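Local coordinates for protein mannuronan C5-epimerase (Pseudomonas syringae pv. tomato, PDB 4NK6) that converts beta-D-mannuronate residues of the alginate polymer to alpha-L-guluronate in the periplasm and helps channel the new chain toward secretion, at residues 329-334 / 352-357; 375-380 / 415-420. All blocks are in the same frame, centred on the assembly; numbering follows the deposited sequence.

Contact 1 (329-334 / 352-357); sequences NIVAYN and NLLWGN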
loop_
_atom_site.group_PDB
_atom_site.type_symbol
_atom_site.label_atom_id
_atom_site.label_comp_id
_atom_site.label_asym_id
_atom_site.label_seq_id
_atom_site.Cartn_x
_atom_site.Cartn_y
_atom_site.Cartn_z
ATOM N N ASN A 329 13.279 -10.103 -4.577
ATOM C CA ASN A 329 12.703 -9.764 -3.281
ATOM C C ASN A 329 13.065 -10.749 -2.195
ATOM O O ASN A 329 13.388 -11.902 -2.469
ATOM C CB ASN A 329 11.179 -9.661 -3.394
ATOM C CG ASN A 329 10.751 -8.587 -4.364
ATOM O OD1 ASN A 329 10.932 -7.404 -4.096
ATOM N ND2 ASN A 329 10.191 -8.993 -5.507
ATOM N N ILE A 330 12.993 -10.290 -0.953
ATOM C CA ILE A 330 13.175 -11.166 0.192
ATOM C C ILE A 330 11.912 -11.154 1.045
ATOM O O ILE A 330 11.472 -10.106 1.528
ATOM C CB ILE A 330 14.421 -10.791 1.030
ATOM C CG1 ILE A 330 15.689 -10.958 0.186
ATOM C CG2 ILE A 330 14.509 -11.675 2.254
ATOM C CD1 ILE A 330 16.955 -10.454 0.860
ATOM N N VAL A 331 11.322 -12.334 1.195
ATOM C CA VAL A 331 10.135 -12.521 2.009
ATOM C C VAL A 331 10.546 -13.393 3.198
ATOM O O VAL A 331 10.820 -14.581 3.028
ATOM C CB VAL A 331 9.028 -13.192 1.169
ATOM C CG1 VAL A 331 7.780 -13.425 1.999
ATOM C CG2 VAL A 331 8.698 -12.314 -0.033
ATOM N N ALA A 332 10.622 -12.804 4.392
ATOM C CA ALA A 332 11.280 -13.478 5.518
ATOM C C ALA A 332 10.569 -13.362 6.870
ATOM O O ALA A 332 10.086 -12.295 7.244
ATOM C CB ALA A 332 12.720 -13.002 5.647
ATOM N N TYR A 333 10.528 -14.473 7.599
ATOM C CA TYR A 333 10.066 -14.489 8.989
ATOM C C TYR A 333 8.652 -13.932 9.184
ATOM O O TYR A 333 8.348 -13.354 10.227
ATOM C CB TYR A 333 11.040 -13.722 9.891
ATOM C CG TYR A 333 12.498 -14.091 9.714
ATOM C CD1 TYR A 333 12.971 -15.352 10.076
ATOM C CD2 TYR A 333 13.408 -13.173 9.212
ATOM C CE1 TYR A 333 14.306 -15.689 9.923
ATOM C CE2 TYR A 333 14.747 -13.501 9.059
ATOM C CZ TYR A 333 15.190 -14.756 9.414
ATOM O OH TYR A 333 16.527 -15.073 9.266
ATOM N N ASN A 334 7.794 -14.094 8.183
ATOM C CA ASN A 334 6.415 -13.644 8.313
ATOM C C ASN A 334 5.546 -14.726 8.936
ATOM O O ASN A 334 5.782 -15.916 8.728
ATOM C CB ASN A 334 5.849 -13.242 6.952
ATOM C CG ASN A 334 6.605 -12.090 6.327
ATOM O OD1 ASN A 334 6.487 -10.949 6.771
ATOM N ND2 ASN A 334 7.367 -12.377 5.269
ATOM N N ASN A 352 13.156 -14.954 -6.402
ATOM C CA ASN A 352 12.799 -14.433 -5.096
ATOM C C ASN A 352 13.233 -15.409 -4.019
ATOM O O ASN A 352 13.306 -16.623 -4.261
ATOM C CB ASN A 352 11.283 -14.189 -5.013
ATOM C CG ASN A 352 10.833 -13.008 -5.865
ATOM O OD1 ASN A 352 11.237 -11.878 -5.624
ATOM N ND2 ASN A 352 9.984 -13.269 -6.860
ATOM N N LEU A 353 13.519 -14.878 -2.835
ATOM C CA LEU A 353 13.889 -15.694 -1.689
ATOM C C LEU A 353 12.783 -15.671 -0.638
ATOM O O LEU A 353 12.349 -14.600 -0.208
ATOM C CB LEU A 353 15.210 -15.189 -1.079
ATOM C CG LEU A 353 15.653 -15.812 0.251
ATOM C CD1 LEU A 353 15.911 -17.321 0.118
ATOM C CD2 LEU A 353 16.884 -15.100 0.841
ATOM N N LEU A 354 12.318 -16.854 -0.243
ATOM C CA LEU A 354 11.407 -17.000 0.885
ATOM C C LEU A 354 12.175 -17.692 2.007
ATOM O O LEU A 354 12.554 -18.856 1.872
ATOM C CB LEU A 354 10.166 -17.815 0.490
ATOM C CG LEU A 354 9.000 -17.086 -0.195
ATOM C CD1 LEU A 354 9.442 -16.298 -1.426
ATOM C CD2 LEU A 354 7.881 -18.055 -0.560
ATOM N N TRP A 355 12.423 -16.966 3.096
ATOM C CA TRP A 355 13.241 -17.476 4.200
ATOM C C TRP A 355 12.524 -17.466 5.544
ATOM O O TRP A 355 12.163 -16.403 6.048
ATOM C CB TRP A 355 14.524 -16.653 4.355
ATOM C CG TRP A 355 15.483 -17.262 5.343
ATOM C CD1 TRP A 355 15.331 -17.344 6.705
ATOM C CD2 TRP A 355 16.741 -17.886 5.047
ATOM N NE1 TRP A 355 16.411 -17.980 7.266
ATOM C CE2 TRP A 355 17.293 -18.321 6.273
ATOM C CE3 TRP A 355 17.461 -18.107 3.868
ATOM C CZ2 TRP A 355 18.527 -18.974 6.348
ATOM C CZ3 TRP A 355 18.686 -18.756 3.946
ATOM C CH2 TRP A 355 19.203 -19.180 5.176
ATOM N N GLY A 356 12.362 -18.645 6.137
ATOM C CA GLY A 356 11.936 -18.751 7.525
ATOM C C GLY A 356 10.536 -18.252 7.836
ATOM O O GLY A 356 10.257 -17.814 8.954
ATOM N N ASN A 357 9.649 -18.318 6.849
ATOM C CA ASN A 357 8.258 -17.950 7.063
ATOM C C ASN A 357 7.519 -19.085 7.733
ATOM O O ASN A 357 7.797 -20.249 7.477
ATOM C CB ASN A 357 7.574 -17.633 5.739
ATOM C CG ASN A 357 8.218 -16.478 5.031
ATOM O OD1 ASN A 357 8.013 -15.327 5.404
ATOM N ND2 ASN A 357 9.012 -16.775 4.003
#
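Y333 and W355 lie side by side and point the same way. The phenol end of Y333 lies obliquely against CD1 and NE1 of the indole, with CZ 3.7 Å from W355 CD1. The two planes stand 62° apart. The first torsion of W355 (chi1 -172°, CG anti to the backbone N) carries the indole out beside the tyrosine. W355 O lies over one face of the Y333 ring, toward its rim. G356 adds no side chain beside that ring, and its O receives the Y333 CA-H. On the face that carries I330, L353 and W355, the small A332 CB sits beside W355 CB, 4.3 Å away.

On the other face V331 CB meets L354 CD1 at 4.1 Å. This face looks into the core, where V331 also touches L322. Backbone bonds run in parallel register, for example V331 N to L353 O.

Asparagines close both ends. N352 OD1 takes the backbone N of N329 at 2.9 Å and also N329 ND2. N329 OD1 itself accepts from S305 N. The amide planes of N334 and N357 are only 6° apart. N357 OD1 accepts N334 ND2 at 3.0 Å, in the carbonyl plane, and also N334 N. N357 ND2 reaches V331 O from above its carbonyl plane and also binds N380 OD1. N334 OD1 accepts the backbone N of N310.

Such a row of asparagines joined amide to amide at a turn is a hallmark of the right-handed parallel beta-helix.

Contact 2 (375-380 / 415-420); sequences IKLYEN and LIMVGG
Two successive coils of the right-handed parallel beta-helix meet here through strands 375-378 and 414-418. Their short segments run parallel, 10° apart. Four backbone bonds join them, from I416 N to I375 O at one end to E379 N to V418 O at the other. The last is nearly straight, at 2.8 Å.

The core face carries I375, L377, L415 and M417. L377 and M417 lie side by side, and L377 CD1 touches M417 CG at 4.1 Å. I375 CB meets L415 CB at 4.0 Å. M417 reaches on to L440 of the next coil.

The outer face carries K376, Y378, I416 and V418. V418 sits over one face of the Y378 ring in a CH-pi contact. Its CB is 3.8 Å from the ring centroid and 24° off the ring normal. V418 CG2, anti to the carbonyl carbon, lies 3.6 Å from Y378 CZ. I416 CG2 approaches the phenol end obliquely. Y378 OH bonds to E24 near the N terminus.

Beyond the strands both segments turn, through E379 and through the pair G419 and G420, all with positive phi. A water donates to both N380 O and G419 O, bridging the turns. A turn about the CB-CG bond of E379 (chi2 -60°) brings its carboxylate back to the glycines. E379 OE1 takes G420 N at 3.3 Å, from above the carboxylate plane.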
loop_
_atom_site.group_PDB
_atom_site.type_symbol
_atom_site.label_atom_id
_atom_site.label_comp_id
_atom_site.label_asym_id
_atom_site.label_seq_id
_atom_site.Cartn_x
_atom_site.Cartn_y
_atom_site.Cartn_z
ATOM N N ILE A 375 13.098 -19.936 -7.621
ATOM C CA ILE A 375 12.524 -19.619 -6.327
ATOM C C ILE A 375 13.302 -20.371 -5.254
ATOM O O ILE A 375 13.508 -21.578 -5.357
ATOM C CB ILE A 375 11.039 -20.000 -6.280
ATOM C CG1 ILE A 375 10.259 -19.177 -7.319
ATOM C CG2 ILE A 375 10.454 -19.785 -4.885
ATOM C CD1 ILE A 375 10.491 -17.672 -7.205
ATOM N N LYS A 376 13.759 -19.651 -4.235
ATOM C CA LYS A 376 14.472 -20.286 -3.136
ATOM C C LYS A 376 13.597 -20.332 -1.892
ATOM O O LYS A 376 13.127 -19.302 -1.411
ATOM C CB LYS A 376 15.800 -19.573 -2.871
ATOM C CG LYS A 376 16.742 -19.633 -4.068
ATOM C CD LYS A 376 18.054 -18.898 -3.828
ATOM C CE LYS A 376 18.979 -19.031 -5.043
ATOM N NZ LYS A 376 20.235 -18.245 -4.882
ATOM N N LEU A 377 13.356 -21.539 -1.393
ATOM C CA LEU A 377 12.528 -21.725 -0.208
ATOM C C LEU A 377 13.410 -22.261 0.905
ATOM O O LEU A 377 13.689 -23.463 0.970
ATOM C CB LEU A 377 11.373 -22.692 -0.496
ATOM C CG LEU A 377 10.394 -22.318 -1.623
ATOM C CD1 LEU A 377 9.254 -23.318 -1.728
ATOM C CD2 LEU A 377 9.837 -20.917 -1.450
ATOM N N TYR A 378 13.877 -21.367 1.768
ATOM C CA TYR A 378 14.810 -21.759 2.820
ATOM C C TYR A 378 14.174 -21.661 4.205
ATOM O O TYR A 378 13.609 -20.627 4.574
ATOM C CB TYR A 378 16.073 -20.896 2.766
ATOM C CG TYR A 378 17.119 -21.337 1.757
ATOM C CD1 TYR A 378 16.894 -21.218 0.391
ATOM C CD2 TYR A 378 18.346 -21.858 2.176
ATOM C CE1 TYR A 378 17.863 -21.616 -0.542
ATOM C CE2 TYR A 378 19.315 -22.258 1.255
ATOM C CZ TYR A 378 19.058 -22.129 -0.104
ATOM O OH TYR A 378 20.009 -22.524 -1.025
ATOM N N GLU A 379 14.269 -22.753 4.959
ATOM C CA GLU A 379 13.849 -22.797 6.356
ATOM C C GLU A 379 12.380 -22.456 6.591
ATOM O O GLU A 379 12.004 -22.120 7.712
ATOM C CB GLU A 379 14.740 -21.895 7.232
ATOM C CG GLU A 379 16.237 -22.233 7.184
ATOM C CD GLU A 379 16.543 -23.650 7.638
ATOM O OE1 GLU A 379 15.817 -24.171 8.507
ATOM O OE2 GLU A 379 17.511 -24.248 7.124
ATOM N N ASN A 380 11.550 -22.531 5.551
ATOM C CA ASN A 380 10.125 -22.274 5.735
ATOM C C ASN A 380 9.411 -23.400 6.467
ATOM O O ASN A 380 9.740 -24.579 6.309
ATOM C CB ASN A 380 9.421 -22.001 4.405
ATOM C CG ASN A 380 9.936 -20.753 3.733
ATOM O OD1 ASN A 380 9.602 -19.635 4.135
ATOM N ND2 ASN A 380 10.763 -20.933 2.709
ATOM N N LEU A 415 12.395 -24.621 -8.418
ATOM C CA LEU A 415 12.738 -24.138 -7.100
ATOM C C LEU A 415 13.797 -24.965 -6.392
ATOM O O LEU A 415 14.128 -26.081 -6.805
ATOM C CB LEU A 415 11.485 -23.967 -6.242
ATOM C CG LEU A 415 10.435 -25.067 -6.265
ATOM C CD1 LEU A 415 10.752 -26.107 -5.218
ATOM C CD2 LEU A 415 9.061 -24.467 -6.036
ATOM N N ILE A 416 14.347 -24.365 -5.345
ATOM C CA ILE A 416 15.310 -25.003 -4.474
ATOM C C ILE A 416 14.745 -24.900 -3.064
ATOM O O ILE A 416 14.391 -23.810 -2.608
ATOM C CB ILE A 416 16.674 -24.307 -4.569
ATOM C CG1 ILE A 416 17.252 -24.501 -5.975
ATOM C CG2 ILE A 416 17.633 -24.849 -3.525
ATOM C CD1 ILE A 416 18.555 -23.769 -6.228
ATOM N N MET A 417 14.614 -26.042 -2.397
ATOM C CA MET A 417 14.111 -26.066 -1.030
ATOM C C MET A 417 15.198 -26.585 -0.104
ATOM O O MET A 417 15.776 -27.646 -0.360
ATOM C CB MET A 417 12.866 -26.945 -0.920
ATOM C CG MET A 417 11.732 -26.546 -1.857
ATOM S SD MET A 417 10.220 -27.484 -1.542
ATOM C CE MET A 417 10.146 -27.346 0.236
ATOM N N VAL A 418 15.483 -25.829 0.955
ATOM C CA VAL A 418 16.497 -26.211 1.948
ATOM C C VAL A 418 15.926 -26.044 3.353
ATOM O O VAL A 418 15.416 -24.979 3.705
ATOM C CB VAL A 418 17.786 -25.359 1.821
ATOM C CG1 VAL A 418 18.753 -25.637 2.987
ATOM C CG2 VAL A 418 18.483 -25.609 0.489
ATOM N N GLY A 419 15.984 -27.105 4.150
ATOM C CA GLY A 419 15.615 -27.009 5.551
ATOM C C GLY A 419 14.137 -26.764 5.776
ATOM O O GLY A 419 13.317 -27.005 4.894
ATOM N N GLY A 420 13.800 -26.279 6.968
ATOM C CA GLY A 420 12.421 -26.025 7.328
ATOM C C GLY A 420 11.602 -27.287 7.476
ATOM O O GLY A 420 12.141 -28.390 7.590
HETATM O O HOH W 1 10.701 -25.991 4.013
#

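Following the chain from the N terminus, past the earlier coils, strand 330-337 is the first of the strands in these contacts. The chain makes one turn of the beta-helix and returns at strand 353-355, where contact 1 closes a loop of 17 residues. It then turns again to reach strand 375-378. A longer excursion of 34 residues ends at strand 414-418, where contact 2 closes. The two loops follow in series and neither nests in the other. Strands 353-355 and 375-378 are neighbours, so the contacts tie four successive strands of one side of the helix. Between them L354 N probably bonds to K376 O, and the W355 and Y378 rings meet nearly parallel. N380 ND2 bonds to L354 O.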